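Local coordinates for protein deacetylase EF_0837 (Enterococcus faecalis, PDB 2ICS) that deacetylates acetyl-(R)-mandelate with very low efficiency in vitro, as a two-zinc esterase of the metallo-dependent hydrolase superfamily, at residues L8-Q13 with T43-P48; T50-G55 with L331-I336; G93-H98 with S118-V123; E182-V187 with E313-T318. One frame throughout, in Å; residues are numbered along the deposited sequence.

Interactions 1 and 2 lie in the beta-rich part of the protein, interactions 3 and 4 in the TIM barrel with its two zinc ions and bound adenine. The centres of interactions 1 and 2 are 11 Å apart, and the two touch: a probable hydrogen bond joins V52 N to Q13 O (2.8 Å), and L46 packs on V52. Interaction 4 is nested in the chain between the strands of interaction 2, about 9 Å away at the nearest atoms, and comes closest to the metals, with the M186 side chain about 7 Å from a zinc ion. Interaction 3, about 31 Å from interaction 1 at the nearest atoms, has G121 about 11 Å from a zinc ion.

Interaction 1 (L8-Q13 with T43-P48); sequences LIKNGQ and TIHLEP
L8, I9 and K10 pair in parallel with T43, I44 and H45, placing strand 42-45 at the outer edge of the small mixed sheet that belongs to the beta-rich part of this amidohydrolase. The backbone bonds come first. I44 N gives its proton to L8 O at 2.7 Å, K10 N gives one to I44 O at 2.8 Å, and both bonds are close to straight. L46 N reaches K10 O at 3.1 Å, completing the K10-H45 bridge just before segment 8-13 turns its corner at N11.

The apolar contacts fall on two faces. On the face of I9 and I44, the CG2 branch of I9 meets CD1 of L46 at 3.7 Å, and that same L46 methyl lies 3.8 Å from CA of G12. L46 extends this layer across to the larger sheet, where it touches V52 and I333. On the face of L8, K10 and H45, CG of K10 packs against CG2 of T43 at 3.7 Å and lies obliquely beside the H45 ring. K10 bends at chi2 (-97°) and again at chi3, leading its amine away from strand 42-45 to a salt bridge with E21 and a hydrogen bond with the carbonyl of I36.

The last polar contact is at the corner. The amide of N11 points to segment 43-48, and ND2 donates to L46 O at 3.1 Å from above the carbonyl plane, while the same nitrogen rests 3.5 Å from CG of P48.

Interaction 2 (T50-G55 with L331-I336); sequences TYVSAG and LTIFTI
Y51 and F334 form an antiparallel hydrogen-bonded pair, with Y51 N giving to F334 O at 2.8 Å and F334 N returning to Y51 O at 3.0 Å. S53 and T332 repeat the pattern with two longer bonds. Over these backbones, CB of Y51 sits on one face of the F334 ring, 3.6 Å from its centroid, a CH-pi contact. The ring planes are 21° apart but the centroids are 5.7 Å apart, so there is little stacking; CE2 of Y51 lies 3.8 Å from CB of I336. F334 takes the position between its backbone N and carbonyl carbon (chi1 57°), turning its ring back over strand 51-54, with S53 OG at its edge; that hydroxyl gives to A54 O at 2.9 Å. Away from these rings, CG2 of T50 meets CG2 of I333 at a tight 3.4 Å; V52, on the same sheet face as I333, touches L331 CD2 through CG1.

In the second shell, T50 OG1 bonds to E47 O, and T332 OG1 joins G82 O and W56 N. Helix 300-305 packs on S53, F334 and I336. In the mixed sheet, strand 51-61 runs between antiparallel 331-344 and parallel 83-89, and strand 350-364 flanks 331-344 on its other edge.

Interaction 3 (G93-H98 with S118-V123); sequences GAENIH and SKWGIV
E95 holds CG beside its backbone N (chi1 -65°) and folds again at chi2, which lays its methylene groups between K119 and W120. CB stands squarely over the six-membered ring of W120, 3.6 Å from the centroid and 4° off the normal, a CH-pi contact. CG packs at 3.6 Å against CB of K119, the two side chains running side by side. N96 instead has CG between its backbone N and carbonyl carbon (chi1 46°), folding the amide back so that OD1 accepts from G93 N at 2.7 Å. Its ND2 donates to W120 O at 3.3 Å, from well above the carbonyl plane.

Residues 118-121 form a type I beta turn and 120-123 a type II' turn. These overlapping turns lie in the loop after strand 110-114 of the TIM barrel and face the approach to helix 97-105, whose N-cap position is N96. The turn carbonyl K119 O accepts E95 N in its plane at 2.9 Å. G93 fits directly against the first turn, its CA 3.4 Å from S118 O.

Helix 136-145 packs behind, L138 touching A94, E95 and K119. I122 reaches Y70 of the adenine pocket, and G121 lies about 8 Å from R156, a probable transition-state stabiliser.

Interaction 4 (E182-V187 with E313-T318); sequences EIPLMV and ENFHLT
P184 and M186 meet F315 in a buried contact, largely of van der Waals kind, with H316 at its exposed margin. From CB of P184 the nearest partner is CD1 of F315, at 3.7 Å, approached obliquely to the ring. One atom further round the pyrrolidine, CG rests 3.6 Å from ND1 of H316 and 3.8 Å from the backbone O of N314. The last ring carbon, CD, still lies near ND1, so the proline ring touches F315, H316 and the carbonyl of N314 at once.

The proline faces the end of helix 309-314. H316 has positive phi (52°) and is the C-prime residue of a Schellman motif, in which L317 N returns to A312 O. Segment 182-187 enters strand 186-189 of the TIM barrel, so the contact joins a barrel strand to the C-terminal end of a helix.

M186, a selenomethionine here, extends through CG and SE, then bends at its last torsion (chi3 -84°) to bring CE to the edge of the F315 ring, 3.7 Å from CZ. M186 also touches H60, a ligand of the first zinc ion, and F315 packs on D59 and L114.

Interaction 1 (L8-Q13 with T43-P48)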
loop_
_atom_site.group_PDB
_atom_site.type_symbol
_atom_site.label_atom_id
_atom_site.label_comp_id
_atom_site.label_asym_id
_atom_site.label_seq_id
_atom_site.Cartn_x
_atom_site.Cartn_y
_atom_site.Cartn_z
ATOM N N LEU A 8 22.023 -9.848 14.000
ATOM C CA LEU A 8 22.182 -10.982 13.112
ATOM C C LEU A 8 20.968 -11.888 13.270
ATOM O O LEU A 8 20.586 -12.236 14.384
ATOM C CB LEU A 8 23.466 -11.731 13.466
ATOM C CG LEU A 8 23.955 -12.803 12.497
ATOM C CD1 LEU A 8 24.128 -12.205 11.104
ATOM C CD2 LEU A 8 25.278 -13.372 13.016
ATOM N N ILE A 9 20.361 -12.257 12.147
ATOM C CA ILE A 9 19.177 -13.108 12.151
ATOM C C ILE A 9 19.515 -14.420 11.451
ATOM O O ILE A 9 19.879 -14.430 10.274
ATOM C CB ILE A 9 18.018 -12.392 11.433
ATOM C CG1 ILE A 9 17.791 -11.025 12.088
ATOM C CG2 ILE A 9 16.754 -13.217 11.511
ATOM C CD1 ILE A 9 17.016 -10.060 11.230
ATOM N N LYS A 10 19.390 -15.523 12.181
ATOM C CA LYS A 10 19.734 -16.837 11.650
ATOM C C LYS A 10 18.556 -17.795 11.512
ATOM O O LYS A 10 17.499 -17.600 12.115
ATOM C CB LYS A 10 20.780 -17.496 12.555
ATOM C CG LYS A 10 21.776 -16.527 13.168
ATOM C CD LYS A 10 23.074 -16.449 12.386
ATOM C CE LYS A 10 23.878 -17.737 12.520
ATOM N NZ LYS A 10 25.209 -17.611 11.856
ATOM N N ASN A 11 18.772 -18.835 10.708
ATOM C CA ASN A 11 17.797 -19.893 10.468
ATOM C C ASN A 11 16.532 -19.469 9.729
ATOM O O ASN A 11 15.508 -20.145 9.788
ATOM C CB ASN A 11 17.429 -20.559 11.797
ATOM C CG ASN A 11 17.321 -22.063 11.676
ATOM O OD1 ASN A 11 18.180 -22.706 11.069
ATOM N ND2 ASN A 11 16.276 -22.637 12.259
ATOM N N GLY A 12 16.609 -18.354 9.017
ATOM C CA GLY A 12 15.454 -17.892 8.279
ATOM C C GLY A 12 15.313 -18.564 6.926
ATOM O O GLY A 12 16.211 -19.268 6.461
ATOM N N GLN A 13 14.175 -18.331 6.288
ATOM C CA GLN A 13 13.887 -18.907 4.984
ATOM C C GLN A 13 12.976 -17.941 4.242
ATOM O O GLN A 13 12.074 -17.365 4.841
ATOM C CB GLN A 13 13.171 -20.240 5.164
ATOM C CG GLN A 13 12.808 -20.928 3.876
ATOM C CD GLN A 13 11.829 -22.059 4.087
ATOM O OE1 GLN A 13 11.519 -22.808 3.160
ATOM N NE2 GLN A 13 11.322 -22.182 5.309
ATOM N N THR A 43 21.928 -11.629 18.501
ATOM C CA THR A 43 21.688 -12.584 17.430
ATOM C C THR A 43 20.359 -13.279 17.658
ATOM O O THR A 43 20.084 -13.764 18.753
ATOM C CB THR A 43 22.807 -13.646 17.369
ATOM O OG1 THR A 43 24.055 -13.003 17.085
ATOM C CG2 THR A 43 22.514 -14.682 16.282
ATOM N N ILE A 44 19.529 -13.314 16.624
ATOM C CA ILE A 44 18.229 -13.960 16.722
ATOM C C ILE A 44 18.277 -15.316 16.030
ATOM O O ILE A 44 18.771 -15.434 14.907
ATOM C CB ILE A 44 17.124 -13.101 16.069
ATOM C CG1 ILE A 44 16.972 -11.781 16.833
ATOM C CG2 ILE A 44 15.803 -13.866 16.057
ATOM C CD1 ILE A 44 15.921 -10.851 16.245
ATOM N N HIS A 45 17.771 -16.335 16.714
ATOM C CA HIS A 45 17.750 -17.687 16.176
ATOM C C HIS A 45 16.303 -18.097 15.949
ATOM O O HIS A 45 15.620 -18.543 16.865
ATOM C CB HIS A 45 18.442 -18.643 17.151
ATOM C CG HIS A 45 19.884 -18.316 17.385
ATOM N ND1 HIS A 45 20.872 -18.613 16.469
ATOM C CD2 HIS A 45 20.498 -17.660 18.398
ATOM C CE1 HIS A 45 22.030 -18.155 16.909
ATOM N NE2 HIS A 45 21.831 -17.571 18.078
ATOM N N LEU A 46 15.841 -17.929 14.716
ATOM C CA LEU A 46 14.469 -18.263 14.357
ATOM C C LEU A 46 14.200 -19.759 14.428
ATOM O O LEU A 46 15.117 -20.572 14.321
ATOM C CB LEU A 46 14.169 -17.754 12.942
ATOM C CG LEU A 46 14.376 -16.249 12.761
ATOM C CD1 LEU A 46 14.257 -15.879 11.298
ATOM C CD2 LEU A 46 13.362 -15.494 13.599
ATOM N N GLU A 47 12.935 -20.114 14.626
ATOM C CA GLU A 47 12.535 -21.512 14.683
ATOM C C GLU A 47 12.507 -22.040 13.259
ATOM O O GLU A 47 12.178 -21.305 12.331
ATOM C CB GLU A 47 11.135 -21.651 15.288
ATOM C CG GLU A 47 11.060 -21.378 16.779
ATOM C CD GLU A 47 12.002 -22.264 17.573
ATOM O OE1 GLU A 47 11.966 -23.502 17.385
ATOM O OE2 GLU A 47 12.781 -21.720 18.386
ATOM N N PRO A 48 12.858 -23.318 13.065
ATOM C CA PRO A 48 12.849 -23.896 11.719
ATOM C C PRO A 48 11.469 -23.750 11.089
ATOM O O PRO A 48 10.454 -23.994 11.746
ATOM C CB PRO A 48 13.217 -25.357 11.974
ATOM C CG PRO A 48 14.132 -25.258 13.161
ATOM C CD PRO A 48 13.388 -24.279 14.046
#

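Interaction 2 (T50-G55 with L331-I336)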
loop_
_atom_site.group_PDB
_atom_site.type_symbol
_atom_site.label_atom_id
_atom_site.label_comp_id
_atom_site.label_asym_id
_atom_site.label_seq_id
_atom_site.Cartn_x
_atom_site.Cartn_y
_atom_site.Cartn_z
ATOM N N THR A 50 10.415 -20.848 9.783
ATOM C CA THR A 50 10.017 -19.447 9.868
ATOM C C THR A 50 10.456 -18.710 8.604
ATOM O O THR A 50 11.577 -18.891 8.120
ATOM C CB THR A 50 10.650 -18.752 11.097
ATOM O OG1 THR A 50 10.257 -19.433 12.295
ATOM C CG2 THR A 50 10.195 -17.305 11.180
ATOM N N TYR A 51 9.567 -17.886 8.066
ATOM C CA TYR A 51 9.872 -17.128 6.859
ATOM C C TYR A 51 10.348 -15.722 7.193
ATOM O O TYR A 51 10.056 -15.188 8.270
ATOM C CB TYR A 51 8.636 -17.039 5.963
ATOM C CG TYR A 51 8.142 -18.371 5.453
ATOM C CD1 TYR A 51 8.802 -19.032 4.418
ATOM C CD2 TYR A 51 7.013 -18.976 6.005
ATOM C CE1 TYR A 51 8.348 -20.262 3.943
ATOM C CE2 TYR A 51 6.551 -20.210 5.539
ATOM C CZ TYR A 51 7.225 -20.845 4.508
ATOM O OH TYR A 51 6.784 -22.067 4.056
ATOM N N VAL A 52 11.082 -15.134 6.254
ATOM C CA VAL A 52 11.610 -13.783 6.396
ATOM C C VAL A 52 11.540 -13.097 5.036
ATOM O O VAL A 52 11.805 -13.719 4.002
ATOM C CB VAL A 52 13.094 -13.780 6.836
ATOM C CG1 VAL A 52 13.521 -12.367 7.199
ATOM C CG2 VAL A 52 13.305 -14.724 8.006
ATOM N N SER A 53 11.183 -11.821 5.035
ATOM C CA SER A 53 11.112 -11.065 3.797
ATOM C C SER A 53 11.472 -9.629 4.107
ATOM O O SER A 53 11.776 -9.290 5.248
ATOM C CB SER A 53 9.701 -11.106 3.210
ATOM O OG SER A 53 8.809 -10.296 3.962
ATOM N N ALA A 54 11.449 -8.787 3.083
ATOM C CA ALA A 54 11.727 -7.377 3.276
ATOM C C ALA A 54 10.544 -6.894 4.108
ATOM O O ALA A 54 9.478 -7.503 4.062
ATOM C CB ALA A 54 11.759 -6.666 1.941
ATOM N N GLY A 55 10.727 -5.827 4.879
ATOM C CA GLY A 55 9.622 -5.328 5.681
ATOM C C GLY A 55 8.417 -5.052 4.800
ATOM O O GLY A 55 8.542 -4.388 3.770
ATOM N N LEU A 331 12.536 -5.575 8.186
ATOM C CA LEU A 331 12.204 -6.953 7.852
ATOM C C LEU A 331 10.949 -7.415 8.559
ATOM O O LEU A 331 10.596 -6.913 9.621
ATOM C CB LEU A 331 13.338 -7.905 8.252
ATOM C CG LEU A 331 14.731 -7.772 7.637
ATOM C CD1 LEU A 331 15.459 -6.564 8.220
ATOM C CD2 LEU A 331 15.510 -9.039 7.941
ATOM N N THR A 332 10.279 -8.385 7.959
ATOM C CA THR A 332 9.090 -8.951 8.549
ATOM C C THR A 332 9.376 -10.440 8.641
ATOM O O THR A 332 9.807 -11.063 7.666
ATOM C CB THR A 332 7.842 -8.692 7.683
ATOM O OG1 THR A 332 7.655 -7.276 7.532
ATOM C CG2 THR A 332 6.606 -9.292 8.342
ATOM N N ILE A 333 9.172 -10.989 9.831
ATOM C CA ILE A 333 9.409 -12.398 10.103
ATOM C C ILE A 333 8.035 -12.979 10.395
ATOM O O ILE A 333 7.300 -12.473 11.251
ATOM C CB ILE A 333 10.368 -12.540 11.298
ATOM C CG1 ILE A 333 11.655 -11.758 10.993
ATOM C CG2 ILE A 333 10.689 -13.998 11.556
ATOM C CD1 ILE A 333 12.708 -11.817 12.080
ATOM N N PHE A 334 7.687 -14.044 9.680
ATOM C CA PHE A 334 6.359 -14.619 9.807
ATOM C C PHE A 334 6.267 -16.114 9.553
ATOM O O PHE A 334 7.247 -16.770 9.199
ATOM C CB PHE A 334 5.451 -13.909 8.807
ATOM C CG PHE A 334 5.948 -13.998 7.387
ATOM C CD1 PHE A 334 5.547 -15.044 6.557
ATOM C CD2 PHE A 334 6.873 -13.073 6.901
ATOM C CE1 PHE A 334 6.063 -15.170 5.263
ATOM C CE2 PHE A 334 7.396 -13.191 5.611
ATOM C CZ PHE A 334 6.992 -14.239 4.791
ATOM N N THR A 335 5.052 -16.630 9.719
ATOM C CA THR A 335 4.757 -18.034 9.488
ATOM C C THR A 335 3.558 -18.101 8.556
ATOM O O THR A 335 2.786 -17.150 8.453
ATOM C CB THR A 335 4.356 -18.778 10.787
ATOM O OG1 THR A 335 3.173 -18.179 11.329
ATOM C CG2 THR A 335 5.476 -18.736 11.819
ATOM N N ILE A 336 3.420 -19.233 7.876
ATOM C CA ILE A 336 2.308 -19.478 6.972
ATOM C C ILE A 336 1.785 -20.844 7.396
ATOM O O ILE A 336 2.532 -21.822 7.401
ATOM C CB ILE A 336 2.769 -19.522 5.499
ATOM C CG1 ILE A 336 3.306 -18.149 5.083
ATOM C CG2 ILE A 336 1.610 -19.920 4.601
ATOM C CD1 ILE A 336 3.821 -18.095 3.662
#

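Interaction 3 (G93-H98 with S118-V123)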
loop_
_atom_site.group_PDB
_atom_site.type_symbol
_atom_site.label_atom_id
_atom_site.label_comp_id
_atom_site.label_asym_id
_atom_site.label_seq_id
_atom_site.Cartn_x
_atom_site.Cartn_y
_atom_site.Cartn_z
ATOM N N GLY A 93 -3.737 17.667 3.158
ATOM C CA GLY A 93 -3.347 18.501 2.039
ATOM C C GLY A 93 -2.211 19.373 2.541
ATOM O O GLY A 93 -1.778 19.219 3.683
ATOM N N ALA A 94 -1.733 20.288 1.708
ATOM C CA ALA A 94 -0.633 21.171 2.090
ATOM C C ALA A 94 -0.890 21.941 3.386
ATOM O O ALA A 94 0.043 22.250 4.120
ATOM C CB ALA A 94 -0.345 22.153 0.960
ATOM N N GLU A 95 -2.152 22.242 3.673
ATOM C CA GLU A 95 -2.498 23.009 4.865
ATOM C C GLU A 95 -2.451 22.260 6.195
ATOM O O GLU A 95 -2.431 22.887 7.256
ATOM C CB GLU A 95 -3.884 23.635 4.684
ATOM C CG GLU A 95 -3.958 24.673 3.565
ATOM C CD GLU A 95 -3.259 25.981 3.918
ATOM O OE1 GLU A 95 -3.693 26.651 4.884
ATOM O OE2 GLU A 95 -2.278 26.343 3.231
ATOM N N ASN A 96 -2.438 20.931 6.159
ATOM C CA ASN A 96 -2.396 20.174 7.405
ATOM C C ASN A 96 -1.383 19.032 7.446
ATOM O O ASN A 96 -1.273 18.330 8.447
ATOM C CB ASN A 96 -3.796 19.653 7.754
ATOM C CG ASN A 96 -4.517 19.024 6.561
ATOM O OD1 ASN A 96 -4.041 19.067 5.422
ATOM N ND2 ASN A 96 -5.684 18.444 6.824
ATOM N N ILE A 97 -0.617 18.868 6.376
ATOM C CA ILE A 97 0.365 17.792 6.320
ATOM C C ILE A 97 1.486 17.933 7.362
ATOM O O ILE A 97 2.049 16.933 7.825
ATOM C CB ILE A 97 0.968 17.688 4.904
ATOM C CG1 ILE A 97 1.782 16.400 4.785
ATOM C CG2 ILE A 97 1.816 18.922 4.602
ATOM C CD1 ILE A 97 2.052 15.987 3.361
ATOM N N HIS A 98 1.804 19.170 7.736
ATOM C CA HIS A 98 2.845 19.410 8.729
ATOM C C HIS A 98 2.431 18.891 10.101
ATOM O O HIS A 98 3.232 18.280 10.809
ATOM C CB HIS A 98 3.171 20.901 8.800
ATOM C CG HIS A 98 4.193 21.339 7.798
ATOM N ND1 HIS A 98 5.541 21.099 7.958
ATOM C CD2 HIS A 98 4.062 21.967 6.606
ATOM C CE1 HIS A 98 6.196 21.559 6.908
ATOM N NE2 HIS A 98 5.322 22.091 6.071
ATOM N N SER A 118 -5.985 18.683 -2.860
ATOM C CA SER A 118 -6.880 19.647 -2.215
ATOM C C SER A 118 -6.213 20.025 -0.883
ATOM O O SER A 118 -6.031 19.172 -0.012
ATOM C CB SER A 118 -8.248 19.015 -1.960
ATOM O OG SER A 118 -9.178 19.990 -1.527
ATOM N N LYS A 119 -5.859 21.298 -0.730
ATOM C CA LYS A 119 -5.153 21.781 0.461
ATOM C C LYS A 119 -5.565 21.301 1.855
ATOM O O LYS A 119 -4.723 21.243 2.751
ATOM C CB LYS A 119 -5.083 23.314 0.460
ATOM C CG LYS A 119 -6.408 24.063 0.561
ATOM C CD LYS A 119 -6.124 25.549 0.821
ATOM C CE LYS A 119 -7.381 26.414 0.838
ATOM N NZ LYS A 119 -7.878 26.732 -0.536
ATOM N N TRP A 120 -6.833 20.959 2.063
ATOM C CA TRP A 120 -7.235 20.489 3.387
ATOM C C TRP A 120 -7.410 18.977 3.462
ATOM O O TRP A 120 -7.912 18.449 4.451
ATOM C CB TRP A 120 -8.524 21.182 3.847
ATOM C CG TRP A 120 -8.328 22.641 4.129
ATOM C CD1 TRP A 120 -8.683 23.688 3.328
ATOM C CD2 TRP A 120 -7.672 23.210 5.266
ATOM N NE1 TRP A 120 -8.285 24.875 3.895
ATOM C CE2 TRP A 120 -7.662 24.610 5.086
ATOM C CE3 TRP A 120 -7.089 22.670 6.422
ATOM C CZ2 TRP A 120 -7.088 25.482 6.019
ATOM C CZ3 TRP A 120 -6.518 23.539 7.353
ATOM C CH2 TRP A 120 -6.523 24.931 7.143
ATOM N N GLY A 121 -6.979 18.277 2.421
ATOM C CA GLY A 121 -7.112 16.835 2.424
ATOM C C GLY A 121 -8.562 16.386 2.389
ATOM O O GLY A 121 -9.406 17.007 1.745
ATOM N N ILE A 122 -8.854 15.307 3.100
ATOM C CA ILE A 122 -10.200 14.748 3.132
ATOM C C ILE A 122 -11.058 15.250 4.292
ATOM O O ILE A 122 -11.895 14.508 4.794
ATOM C CB ILE A 122 -10.137 13.219 3.227
ATOM C CG1 ILE A 122 -9.408 12.843 4.519
ATOM C CG2 ILE A 122 -9.423 12.639 2.006
ATOM C CD1 ILE A 122 -9.093 11.390 4.656
ATOM N N VAL A 123 -10.852 16.493 4.722
ATOM C CA VAL A 123 -11.640 17.042 5.828
ATOM C C VAL A 123 -13.122 16.771 5.588
ATOM O O VAL A 123 -13.798 16.170 6.424
ATOM C CB VAL A 123 -11.416 18.563 5.982
ATOM C CG1 VAL A 123 -9.996 18.827 6.456
ATOM C CG2 VAL A 123 -11.667 19.268 4.659
#

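Interaction 4 (E182-V187 with E313-T318)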
loop_
_atom_site.group_PDB
_atom_site.type_symbol
_atom_site.label_atom_id
_atom_site.label_comp_id
_atom_site.label_asym_id
_atom_site.label_seq_id
_atom_site.Cartn_x
_atom_site.Cartn_y
_atom_site.Cartn_z
ATOM N N GLU A 182 7.647 14.862 -12.026
ATOM C CA GLU A 182 6.909 13.625 -12.254
ATOM C C GLU A 182 6.723 12.807 -10.981
ATOM O O GLU A 182 6.817 11.582 -11.002
ATOM C CB GLU A 182 7.628 12.776 -13.304
ATOM C CG GLU A 182 7.593 13.365 -14.702
ATOM C CD GLU A 182 6.188 13.421 -15.264
ATOM O OE1 GLU A 182 5.556 12.349 -15.388
ATOM O OE2 GLU A 182 5.712 14.533 -15.576
ATOM N N ILE A 183 6.459 13.489 -9.873
ATOM C CA ILE A 183 6.252 12.811 -8.607
ATOM C C ILE A 183 5.105 11.809 -8.783
ATOM O O ILE A 183 4.174 12.048 -9.550
ATOM C CB ILE A 183 5.931 13.833 -7.494
ATOM C CG1 ILE A 183 5.905 13.136 -6.135
ATOM C CG2 ILE A 183 4.617 14.533 -7.791
ATOM C CD1 ILE A 183 6.015 14.088 -4.963
ATOM N N PRO A 184 5.177 10.658 -8.100
ATOM C CA PRO A 184 4.121 9.645 -8.220
ATOM C C PRO A 184 2.724 10.156 -7.899
ATOM O O PRO A 184 2.529 10.949 -6.977
ATOM C CB PRO A 184 4.577 8.557 -7.254
ATOM C CG PRO A 184 6.076 8.638 -7.368
ATOM C CD PRO A 184 6.310 10.139 -7.311
ATOM N N LEU A 185 1.754 9.683 -8.671
ATOM C CA LEU A 185 0.360 10.061 -8.497
ATOM C C LEU A 185 -0.502 8.828 -8.241
ATOM O O LEU A 185 -0.416 7.854 -8.984
ATOM C CB LEU A 185 -0.154 10.759 -9.764
ATOM C CG LEU A 185 -1.676 10.834 -9.932
ATOM C CD1 LEU A 185 -2.267 11.787 -8.910
ATOM C CD2 LEU A 185 -2.019 11.298 -11.339
HETATM N N MSE A 186 -1.313 8.858 -7.186
HETATM C CA MSE A 186 -2.217 7.743 -6.905
HETATM C C MSE A 186 -3.637 8.204 -7.237
HETATM O O MSE A 186 -4.065 9.271 -6.797
HETATM C CB MSE A 186 -2.166 7.321 -5.433
HETATM C CG MSE A 186 -3.164 6.199 -5.128
HETATM SE SE MSE A 186 -3.143 5.478 -3.330
HETATM C CE MSE A 186 -1.692 4.212 -3.540
ATOM N N VAL A 187 -4.362 7.406 -8.011
ATOM C CA VAL A 187 -5.722 7.757 -8.397
ATOM C C VAL A 187 -6.748 6.791 -7.830
ATOM O O VAL A 187 -6.685 5.584 -8.039
ATOM C CB VAL A 187 -5.886 7.795 -9.942
ATOM C CG1 VAL A 187 -7.321 8.151 -10.317
ATOM C CG2 VAL A 187 -4.930 8.817 -10.534
ATOM N N GLU A 313 8.792 0.240 -5.252
ATOM C CA GLU A 313 9.030 0.791 -6.583
ATOM C C GLU A 313 7.968 1.811 -7.002
ATOM O O GLU A 313 8.285 2.815 -7.634
ATOM C CB GLU A 313 9.079 -0.327 -7.622
ATOM C CG GLU A 313 10.420 -1.026 -7.724
ATOM C CD GLU A 313 10.384 -2.197 -8.689
ATOM O OE1 GLU A 313 9.587 -2.150 -9.649
ATOM O OE2 GLU A 313 11.161 -3.156 -8.496
ATOM N N ASN A 314 6.709 1.556 -6.660
ATOM C CA ASN A 314 5.636 2.478 -7.026
ATOM C C ASN A 314 5.917 3.896 -6.542
ATOM O O ASN A 314 5.630 4.864 -7.245
ATOM C CB ASN A 314 4.291 2.043 -6.432
ATOM C CG ASN A 314 3.785 0.734 -7.000
ATOM O OD1 ASN A 314 4.258 0.263 -8.040
ATOM N ND2 ASN A 314 2.794 0.145 -6.324
ATOM N N PHE A 315 6.478 4.009 -5.341
ATOM C CA PHE A 315 6.749 5.311 -4.752
ATOM C C PHE A 315 8.208 5.662 -4.511
ATOM O O PHE A 315 8.532 6.502 -3.674
ATOM C CB PHE A 315 5.932 5.442 -3.469
ATOM C CG PHE A 315 4.456 5.422 -3.719
ATOM C CD1 PHE A 315 3.813 6.547 -4.219
ATOM C CD2 PHE A 315 3.727 4.250 -3.551
ATOM C CE1 PHE A 315 2.464 6.508 -4.553
ATOM C CE2 PHE A 315 2.376 4.200 -3.884
ATOM C CZ PHE A 315 1.744 5.332 -4.387
ATOM N N HIS A 316 9.084 5.010 -5.257
ATOM C CA HIS A 316 10.504 5.282 -5.172
ATOM C C HIS A 316 11.130 5.238 -3.786
ATOM O O HIS A 316 11.915 6.115 -3.423
ATOM C CB HIS A 316 10.780 6.628 -5.848
ATOM C CG HIS A 316 10.345 6.666 -7.280
ATOM N ND1 HIS A 316 9.520 7.647 -7.785
ATOM C CD2 HIS A 316 10.584 5.813 -8.305
ATOM C CE1 HIS A 316 9.266 7.395 -9.057
ATOM N NE2 HIS A 316 9.900 6.287 -9.397
ATOM N N LEU A 317 10.768 4.225 -3.003
ATOM C CA LEU A 317 11.370 4.052 -1.693
ATOM C C LEU A 317 12.622 3.229 -2.021
ATOM O O LEU A 317 12.671 2.014 -1.807
ATOM C CB LEU A 317 10.437 3.282 -0.749
ATOM C CG LEU A 317 9.112 3.953 -0.364
ATOM C CD1 LEU A 317 9.359 5.370 0.148
ATOM C CD2 LEU A 317 8.209 3.998 -1.567
ATOM N N THR A 318 13.615 3.920 -2.575
ATOM C CA THR A 318 14.880 3.327 -3.002
ATOM C C THR A 318 15.623 2.547 -1.926
ATOM O O THR A 318 16.358 1.612 -2.229
ATOM C CB THR A 318 15.839 4.414 -3.552
ATOM O OG1 THR A 318 16.096 5.389 -2.533
ATOM C CG2 THR A 318 15.222 5.109 -4.758
#